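Local coordinates for ABC transporter substrate-binding protein (Bradyrhizobium japonicum, PDB 4I1D) that probably serves as the periplasmic solute-binding component of an ABC importer, its family being linked to polyamines such as spermidine and putrescine, and holds D-malate in this crystal, at residues Ile180-Thr185 and Ala191-Asp196; Gly207-Val212 and Ala217-Thr222. All blocks are in the same frame, centred on the assembly; numbering follows the deposited sequence.

Contact 1 (Ile180-Thr185 and Ala191-Asp196); sequences ITVWWT and AQLLND. With SO4 (sulfate ion), chain E.
Leu193, on the helix 187-196, reaches with one methyl to the strand 182-184 and there meets Val182 and Trp184. Its CD1 lies 4.0 Å from CG1 of Val182 and 4.1 Å from CB of Trp184, so a single branch of the leucine serves both strand residues. Val182 and Trp184 alternate with Trp183, whose CB is directed to the other side of the strand, and this two-residue spacing brings both side chains to the helix. Val182 offers the branch anti to its backbone N (chi1 174°), and its side chain runs at a slant to that of Leu193. Trp184 meets the leucine through CB and not through its indole. The ring has partners of its own, NE1 giving a hydrogen bond to the carbonyl of Met203 and the ring packing edge-to-face with Trp205 of the malate pocket. No hydrogen bond joins the two segments, and with 110 Å² buried the contact is small and wholly apolar. The polar groups lie outside the apolar contact. Thr181 OG1 donates a 2.9 Å hydrogen bond to O1 of a sulfate, probably from the crystallisation liquor. On the helix, Gln192 NE2 reaches one turn along to Asp196 OD2 at 3.0 Å, nearly straight at 164°; the acceptor is approached from above the carboxylate plane, while the bond lies close to the amide plane. The same Gln192 NE2 also bonds Lys54 O of a neighbouring subunit. Strand 182-184 pairs in parallel with strand 137-140, next to strand 201-205, so Leu193 packs a helix against the face of a mixed sheet that Val182 and Trp184 contribute to, as in the alpha/beta lobes of periplasmic binding proteins, with Thr185 at the strand's end touching the bound D-malate.

Contact 2 (Gly207-Val212 and Ala217-Thr222); sequences GRVSAV and AKVSFT. With MLT (D-malate), chain U; SO4 (sulfate ion), chain K.
A helix-turn-strand unit, in which helix 206-214 doubles back into the long strand beginning at residue 219, brings Val209 and Val212 against Ala217, Val219 and Phe221. The two axes run nearly antiparallel, 148° between their directions, and come within 7.9 Å. Val209 carries much of the packing through CG1, 3.8 Å from Phe221 CD1 and 4.1 Å from Val219 CG2; the valine meets the phenyl ring obliquely. At the turn, Val212 divides its branches: CG1 touches Val219 CG2, the two side chains crossing at about a right angle, and CG2, anti to the backbone N, presses on Ala217 CB at a tight 3.5 Å. The backbone closes the turn beside them, Ala217 N donating to Val212 O over 3.2 Å at 149°, with the donor somewhat tilted from the carbonyl plane. Lys218, at the centre of an inverse gamma turn, leads the chain into the strand. Arg208 leaves the helix toward the ligand, its chain bent at chi2 (-69°), and meets one carboxylate of D-malate edge-on: NE donates to O5 at 3.0 Å and NH2 to O4 at 2.9 Å. Its NH1 forms a salt bridge with Asp37 of a neighbouring subunit. Two N-H groups matched to two carboxylate oxygens restrict rotation of both groups, and the added carboxylate of Asp37 would be expected to help keep the guanidinium oriented. Thus the valines tie the helix to its strand by apolar packing, while the arginine next to Val209 holds the anion by charge and paired hydrogen bonds.

Contact 1 closes before contact 2 opens along the chain, and their centres lie 13 Å apart on the same side of the chain's centre. Helix 187-196 joins them: beyond its packing on strand 182-184, it presents Leu194 CD1 to Val209 CG2 at 4.1 Å and Asn195 OD1 to Val212 CG2 and Ala217 CB. Strands 182-184 and 219-235 belong to one mixed sheet, linked through strands 137-140, 201-205 and 100-112. Each contact also contributes to the pocket, Thr185 from residues 180-185 and Arg208 from 207-212. The D-malate site is therefore built partly on neighbouring, mutually packed elements of one part of the solute-binding fold.

Contact 1 (Ile180-Thr185 and Ala191-Asp196)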
ATOM      1  N   ILE A 180       6.252 -26.258 -17.604  1.00 46.02           N
ATOM      2  CA  ILE A 180       6.872 -26.436 -16.310  1.00 46.54           C
ATOM      3  C   ILE A 180       5.776 -26.559 -15.254  1.00 57.44           C
ATOM      4  O   ILE A 180       4.946 -25.662 -15.075  1.00 54.68           O
ATOM      5  CB  ILE A 180       7.833 -25.295 -15.972  1.00 41.71           C
ATOM      6  CG1 ILE A 180       8.966 -25.237 -17.005  1.00 40.42           C
ATOM      7  CG2 ILE A 180       8.370 -25.458 -14.563  1.00 43.25           C
ATOM      8  CD1 ILE A 180       9.629 -26.576 -17.294  1.00 42.12           C
ATOM      9  N   THR A 181       5.778 -27.702 -14.580  1.00 52.97           N
ATOM     10  CA  THR A 181       4.804 -28.013 -13.553  1.00 46.89           C
ATOM     11  C   THR A 181       5.091 -27.196 -12.302  1.00 50.50           C
ATOM     12  O   THR A 181       4.181 -26.631 -11.691  1.00 49.24           O
ATOM     13  CB  THR A 181       4.888 -29.497 -13.216  1.00 49.11           C
ATOM     14  OG1 THR A 181       4.723 -30.254 -14.424  1.00 49.44           O
ATOM     15  CG2 THR A 181       3.832 -29.884 -12.199  1.00 48.60           C
ATOM     16  N   VAL A 182       6.369 -27.138 -11.934  1.00 51.36           N
ATOM     17  CA  VAL A 182       6.811 -26.426 -10.742  1.00 48.88           C
ATOM     18  C   VAL A 182       8.185 -25.800 -10.953  1.00 47.84           C
ATOM     19  O   VAL A 182       9.087 -26.440 -11.483  1.00 44.65           O
ATOM     20  CB  VAL A 182       6.950 -27.378  -9.527  1.00 50.79           C
ATOM     21  CG1 VAL A 182       7.542 -26.631  -8.344  1.00 45.49           C
ATOM     22  CG2 VAL A 182       5.617 -27.986  -9.161  1.00 57.04           C
ATOM     23  N   TRP A 183       8.339 -24.553 -10.519  1.00 50.14           N
ATOM     24  CA  TRP A 183       9.654 -23.933 -10.398  1.00 45.91           C
ATOM     25  C   TRP A 183      10.097 -24.058  -8.947  1.00 47.43           C
ATOM     26  O   TRP A 183       9.570 -23.363  -8.077  1.00 46.35           O
ATOM     27  CB  TRP A 183       9.573 -22.458 -10.788  1.00 42.00           C
ATOM     28  CG  TRP A 183       9.241 -22.247 -12.248  1.00 49.82           C
ATOM     29  CD1 TRP A 183       8.001 -22.201 -12.809  1.00 49.96           C
ATOM     30  CD2 TRP A 183      10.174 -22.051 -13.320  1.00 49.80           C
ATOM     31  NE1 TRP A 183       8.101 -21.983 -14.166  1.00 53.49           N
ATOM     32  CE2 TRP A 183       9.425 -21.890 -14.504  1.00 49.52           C
ATOM     33  CE3 TRP A 183      11.571 -22.005 -13.394  1.00 49.89           C
ATOM     34  CZ2 TRP A 183      10.024 -21.680 -15.742  1.00 48.32           C
ATOM     35  CZ3 TRP A 183      12.164 -21.794 -14.629  1.00 47.04           C
ATOM     36  CH2 TRP A 183      11.395 -21.639 -15.781  1.00 46.16           C
ATOM     37  N   TRP A 184      11.050 -24.941  -8.672  1.00 44.23           N
ATOM     38  CA  TRP A 184      11.417 -25.192  -7.280  1.00 46.61           C
ATOM     39  C   TRP A 184      12.391 -24.167  -6.719  1.00 49.93           C
ATOM     40  O   TRP A 184      13.105 -23.500  -7.467  1.00 48.86           O
ATOM     41  CB  TRP A 184      11.931 -26.620  -7.063  1.00 46.97           C
ATOM     42  CG  TRP A 184      13.188 -27.010  -7.814  1.00 47.82           C
ATOM     43  CD1 TRP A 184      13.251 -27.706  -8.983  1.00 51.74           C
ATOM     44  CD2 TRP A 184      14.547 -26.772  -7.416  1.00 43.41           C
ATOM     45  NE1 TRP A 184      14.561 -27.906  -9.347  1.00 43.56           N
ATOM     46  CE2 TRP A 184      15.377 -27.346  -8.404  1.00 43.25           C
ATOM     47  CE3 TRP A 184      15.143 -26.135  -6.322  1.00 47.40           C
ATOM     48  CZ2 TRP A 184      16.776 -27.291  -8.340  1.00 41.31           C
ATOM     49  CZ3 TRP A 184      16.532 -26.085  -6.256  1.00 49.02           C
ATOM     50  CH2 TRP A 184      17.330 -26.661  -7.258  1.00 48.88           C
ATOM     51  N   THR A 185      12.408 -24.053  -5.392  1.00 46.76           N
ATOM     52  CA  THR A 185      13.201 -23.039  -4.706  1.00 49.88           C
ATOM     53  C   THR A 185      14.132 -23.630  -3.653  1.00 50.20           C
ATOM     54  O   THR A 185      15.055 -22.959  -3.209  1.00 56.08           O
ATOM     55  CB  THR A 185      12.301 -22.036  -3.980  1.00 56.41           C
ATOM     56  OG1 THR A 185      11.498 -22.741  -3.029  1.00 55.50           O
ATOM     57  CG2 THR A 185      11.396 -21.299  -4.964  1.00 53.97           C
ATOM     58  N   ALA A 191      13.949 -32.725  -4.350  1.00 48.25           N
ATOM     59  CA  ALA A 191      13.997 -34.143  -4.026  1.00 45.61           C
ATOM     60  C   ALA A 191      12.589 -34.707  -3.839  1.00 48.45           C
ATOM     61  O   ALA A 191      12.261 -35.765  -4.372  1.00 50.93           O
ATOM     62  CB  ALA A 191      14.818 -34.372  -2.791  1.00 40.52           C
ATOM     63  N   GLN A 192      11.764 -33.999  -3.074  1.00 45.99           N
ATOM     64  CA  GLN A 192      10.395 -34.437  -2.828  1.00 44.96           C
ATOM     65  C   GLN A 192       9.628 -34.602  -4.154  1.00 49.76           C
ATOM     66  O   GLN A 192       8.866 -35.561  -4.328  1.00 45.91           O
ATOM     67  CB  GLN A 192       9.678 -33.443  -1.916  1.00 39.79           C
ATOM     68  CG  GLN A 192       8.254 -33.840  -1.556  1.00 42.40           C
ATOM     69  CD  GLN A 192       8.181 -35.159  -0.790  1.00 53.56           C
ATOM     70  OE1 GLN A 192       9.026 -35.448   0.061  1.00 59.00           O
ATOM     71  NE2 GLN A 192       7.162 -35.963  -1.089  1.00 49.88           N
ATOM     72  N   LEU A 193       9.838 -33.665  -5.082  1.00 44.18           N
ATOM     73  CA  LEU A 193       9.159 -33.700  -6.378  1.00 46.27           C
ATOM     74  C   LEU A 193       9.449 -35.004  -7.122  1.00 49.65           C
ATOM     75  O   LEU A 193       8.544 -35.614  -7.707  1.00 50.27           O
ATOM     76  CB  LEU A 193       9.564 -32.496  -7.241  1.00 40.56           C
ATOM     77  CG  LEU A 193       9.043 -31.138  -6.739  1.00 49.72           C
ATOM     78  CD1 LEU A 193       9.580 -29.997  -7.590  1.00 41.98           C
ATOM     79  CD2 LEU A 193       7.510 -31.092  -6.682  1.00 42.06           C
ATOM     80  N   LEU A 194      10.716 -35.422  -7.117  1.00 47.47           N
ATOM     81  CA  LEU A 194      11.088 -36.678  -7.762  1.00 47.87           C
ATOM     82  C   LEU A 194      10.497 -37.859  -7.000  1.00 48.33           C
ATOM     83  O   LEU A 194       9.959 -38.788  -7.594  1.00 45.19           O
ATOM     84  CB  LEU A 194      12.607 -36.823  -7.827  1.00 55.25           C
ATOM     85  CG  LEU A 194      13.345 -36.184  -8.997  1.00 56.79           C
ATOM     86  CD1 LEU A 194      14.817 -36.496  -8.873  1.00 66.45           C
ATOM     87  CD2 LEU A 194      12.800 -36.709 -10.312  1.00 51.18           C
ATOM     88  N   ASN A 195      10.593 -37.810  -5.673  1.00 46.37           N
ATOM     89  CA  ASN A 195      10.188 -38.930  -4.840  1.00 46.74           C
ATOM     90  C   ASN A 195       8.699 -39.277  -4.908  1.00 50.96           C
ATOM     91  O   ASN A 195       8.341 -40.453  -4.889  1.00 51.91           O
ATOM     92  CB  ASN A 195      10.599 -38.687  -3.379  1.00 49.72           C
ATOM     93  CG  ASN A 195      10.385 -39.919  -2.502  1.00 55.80           C
ATOM     94  OD1 ASN A 195      11.058 -40.936  -2.674  1.00 58.15           O
ATOM     95  ND2 ASN A 195       9.446 -39.830  -1.562  1.00 48.79           N
ATOM     96  N   ASP A 196       7.830 -38.267  -4.966  1.00 51.51           N
ATOM     97  CA  ASP A 196       6.384 -38.531  -4.961  1.00 54.67           C
ATOM     98  C   ASP A 196       5.788 -38.558  -6.359  1.00 53.33           C
ATOM     99  O   ASP A 196       4.597 -38.789  -6.525  1.00 53.71           O
ATOM    100  CB  ASP A 196       5.606 -37.552  -4.062  1.00 56.29           C
ATOM    101  CG  ASP A 196       5.825 -36.088  -4.435  1.00 62.04           C
ATOM    102  OD1 ASP A 196       6.211 -35.803  -5.592  1.00 58.65           O
ATOM    103  OD2 ASP A 196       5.601 -35.214  -3.561  1.00 61.00           O
TER
HETATM  104  S   SO4 E 401       1.656 -29.323 -16.518  0.99111.82           S
HETATM  105  O1  SO4 E 401       2.006 -29.680 -15.142  0.99103.72           O
HETATM  106  O2  SO4 E 401       1.888 -27.895 -16.742  0.99102.12           O
HETATM  107  O3  SO4 E 401       2.471 -30.090 -17.463  0.99110.66           O
HETATM  108  O4  SO4 E 401       0.244 -29.644 -16.721  0.99110.81           O

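Contact 2 (Gly207-Val212 and Ala217-Thr222)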
ATOM      1  N   GLY A 207      23.584 -34.299  -5.906  1.00 52.67           N
ATOM      2  CA  GLY A 207      23.581 -34.825  -4.547  1.00 52.73           C
ATOM      3  C   GLY A 207      22.196 -35.114  -3.994  1.00 47.98           C
ATOM      4  O   GLY A 207      22.014 -36.072  -3.239  1.00 52.68           O
ATOM      5  N   ARG A 208      21.218 -34.289  -4.373  1.00 47.46           N
ATOM      6  CA  ARG A 208      19.831 -34.482  -3.951  1.00 46.76           C
ATOM      7  C   ARG A 208      19.216 -35.690  -4.648  1.00 48.49           C
ATOM      8  O   ARG A 208      18.435 -36.427  -4.056  1.00 53.50           O
ATOM      9  CB  ARG A 208      18.993 -33.235  -4.238  1.00 46.38           C
ATOM     10  CG  ARG A 208      19.151 -32.109  -3.206  1.00 45.48           C
ATOM     11  CD  ARG A 208      18.526 -32.505  -1.863  1.00 45.58           C
ATOM     12  NE  ARG A 208      18.622 -31.440  -0.869  1.00 52.15           N
ATOM     13  CZ  ARG A 208      18.164 -31.546   0.374  1.00 53.99           C
ATOM     14  NH1 ARG A 208      17.568 -32.668   0.762  1.00 53.32           N
ATOM     15  NH2 ARG A 208      18.295 -30.536   1.226  1.00 53.48           N
ATOM     16  N   VAL A 209      19.578 -35.897  -5.908  1.00 42.59           N
ATOM     17  CA  VAL A 209      19.043 -37.028  -6.649  1.00 46.08           C
ATOM     18  C   VAL A 209      19.609 -38.339  -6.146  1.00 48.01           C
ATOM     19  O   VAL A 209      18.867 -39.279  -5.885  1.00 53.82           O
ATOM     20  CB  VAL A 209      19.353 -36.933  -8.148  1.00 48.67           C
ATOM     21  CG1 VAL A 209      18.736 -38.124  -8.882  1.00 45.25           C
ATOM     22  CG2 VAL A 209      18.841 -35.626  -8.699  1.00 49.43           C
ATOM     23  N   SER A 210      20.930 -38.406  -6.024  1.00 50.09           N
ATOM     24  CA  SER A 210      21.565 -39.625  -5.552  1.00 56.78           C
ATOM     25  C   SER A 210      20.992 -39.986  -4.186  1.00 52.93           C
ATOM     26  O   SER A 210      20.740 -41.157  -3.903  1.00 54.84           O
ATOM     27  CB  SER A 210      23.077 -39.448  -5.466  1.00 61.01           C
ATOM     28  OG  SER A 210      23.390 -38.276  -4.738  1.00 72.40           O
ATOM     29  N   ALA A 211      20.754 -38.971  -3.357  1.00 46.64           N
ATOM     30  CA  ALA A 211      20.246 -39.206  -2.003  1.00 50.40           C
ATOM     31  C   ALA A 211      18.853 -39.809  -2.027  1.00 52.41           C
ATOM     32  O   ALA A 211      18.602 -40.816  -1.367  1.00 53.48           O
ATOM     33  CB  ALA A 211      20.259 -37.920  -1.178  1.00 55.81           C
ATOM     34  N   VAL A 212      17.945 -39.215  -2.799  1.00 48.67           N
ATOM     35  CA  VAL A 212      16.597 -39.769  -2.857  1.00 52.19           C
ATOM     36  C   VAL A 212      16.588 -41.147  -3.546  1.00 61.63           C
ATOM     37  O   VAL A 212      15.764 -42.008  -3.222  1.00 62.60           O
ATOM     38  CB  VAL A 212      15.589 -38.797  -3.494  1.00 56.64           C
ATOM     39  CG1 VAL A 212      15.979 -38.487  -4.907  1.00 50.14           C
ATOM     40  CG2 VAL A 212      14.193 -39.384  -3.461  1.00 60.96           C
ATOM     41  N   ALA A 217      13.849 -44.367  -4.106  1.00 62.90           N
ATOM     42  CA  ALA A 217      13.124 -43.772  -5.220  1.00 61.02           C
ATOM     43  C   ALA A 217      13.620 -44.304  -6.565  1.00 61.55           C
ATOM     44  O   ALA A 217      14.823 -44.362  -6.811  1.00 60.45           O
ATOM     45  CB  ALA A 217      13.260 -42.264  -5.175  1.00 59.36           C
ATOM     46  N   LYS A 218      12.692 -44.686  -7.436  1.00 59.60           N
ATOM     47  CA  LYS A 218      13.071 -45.154  -8.763  1.00 60.02           C
ATOM     48  C   LYS A 218      13.392 -43.970  -9.665  1.00 46.92           C
ATOM     49  O   LYS A 218      12.632 -43.646 -10.570  1.00 52.85           O
ATOM     50  CB  LYS A 218      11.972 -46.026  -9.372  1.00 73.28           C
ATOM     51  CG  LYS A 218      11.781 -47.353  -8.661  1.00 81.41           C
ATOM     52  CD  LYS A 218      13.123 -47.973  -8.324  1.00 92.45           C
ATOM     53  CE  LYS A 218      12.974 -49.407  -7.818  1.00105.26           C
ATOM     54  NZ  LYS A 218      12.241 -49.510  -6.522  1.00107.49           N
ATOM     55  N   VAL A 219      14.514 -43.315  -9.396  1.00 53.32           N
ATOM     56  CA  VAL A 219      14.923 -42.154 -10.174  1.00 55.71           C
ATOM     57  C   VAL A 219      16.420 -42.195 -10.436  1.00 55.02           C
ATOM     58  O   VAL A 219      17.151 -42.940  -9.786  1.00 52.24           O
ATOM     59  CB  VAL A 219      14.572 -40.838  -9.455  1.00 54.41           C
ATOM     60  CG1 VAL A 219      13.124 -40.857  -8.990  1.00 48.39           C
ATOM     61  CG2 VAL A 219      15.513 -40.607  -8.283  1.00 52.53           C
ATOM     62  N   SER A 220      16.875 -41.393 -11.391  1.00 52.20           N
ATOM     63  CA  SER A 220      18.290 -41.360 -11.726  1.00 50.05           C
ATOM     64  C   SER A 220      18.603 -40.053 -12.437  1.00 51.79           C
ATOM     65  O   SER A 220      17.772 -39.140 -12.474  1.00 52.52           O
ATOM     66  CB  SER A 220      18.656 -42.548 -12.622  1.00 57.92           C
ATOM     67  OG  SER A 220      20.049 -42.584 -12.882  1.00 62.20           O
ATOM     68  N   PHE A 221      19.799 -39.963 -13.005  1.00 49.71           N
ATOM     69  CA  PHE A 221      20.216 -38.753 -13.699  1.00 48.90           C
ATOM     70  C   PHE A 221      21.392 -39.039 -14.606  1.00 52.72           C
ATOM     71  O   PHE A 221      22.009 -40.099 -14.525  1.00 52.40           O
ATOM     72  CB  PHE A 221      20.574 -37.636 -12.706  1.00 43.20           C
ATOM     73  CG  PHE A 221      21.912 -37.814 -12.033  1.00 52.25           C
ATOM     74  CD1 PHE A 221      22.013 -38.485 -10.823  1.00 59.93           C
ATOM     75  CD2 PHE A 221      23.066 -37.291 -12.601  1.00 52.32           C
ATOM     76  CE1 PHE A 221      23.248 -38.640 -10.190  1.00 59.74           C
ATOM     77  CE2 PHE A 221      24.304 -37.443 -11.979  1.00 55.21           C
ATOM     78  CZ  PHE A 221      24.395 -38.117 -10.769  1.00 58.23           C
ATOM     79  N   THR A 222      21.697 -38.085 -15.474  1.00 56.16           N
ATOM     80  CA  THR A 222      22.858 -38.193 -16.343  1.00 57.71           C
ATOM     81  C   THR A 222      23.759 -36.998 -16.104  1.00 55.81           C
ATOM     82  O   THR A 222      23.284 -35.922 -15.737  1.00 51.68           O
ATOM     83  CB  THR A 222      22.456 -38.207 -17.831  1.00 58.44           C
ATOM     84  OG1 THR A 222      23.637 -38.277 -18.639  1.00 57.23           O
ATOM     85  CG2 THR A 222      21.697 -36.938 -18.186  1.00 52.65           C
TER
HETATM   86  C1  MLT U 417      18.416 -24.620  -0.719  1.00 88.64           C
HETATM   87  O1  MLT U 417      18.498 -23.951   0.334  1.00 94.54           O
HETATM   88  O2  MLT U 417      18.258 -24.015  -1.805  1.00 89.46           O
HETATM   89  C2  MLT U 417      18.526 -26.121  -0.686  1.00 76.95           C
HETATM   90  O3  MLT U 417      17.943 -26.709   0.466  1.00 68.40           O
HETATM   91  C3  MLT U 417      19.994 -26.489  -0.713  1.00 85.01           C
HETATM   92  C4  MLT U 417      20.085 -27.964  -0.432  1.00 95.43           C
HETATM   93  O4  MLT U 417      20.180 -28.366   0.747  1.00101.03           O
HETATM   94  O5  MLT U 417      20.056 -28.801  -1.365  1.00 92.84           O
HETATM   95  S   SO4 K 407      24.928 -41.190 -19.703  1.00123.04           S
HETATM   96  O1  SO4 K 407      25.377 -42.566 -19.892  1.00126.34           O
HETATM   97  O2  SO4 K 407      25.404 -40.688 -18.409  1.00121.93           O
HETATM   98  O3  SO4 K 407      25.442 -40.358 -20.796  1.00113.48           O
HETATM   99  O4  SO4 K 407      23.468 -41.188 -19.708  1.00122.19           O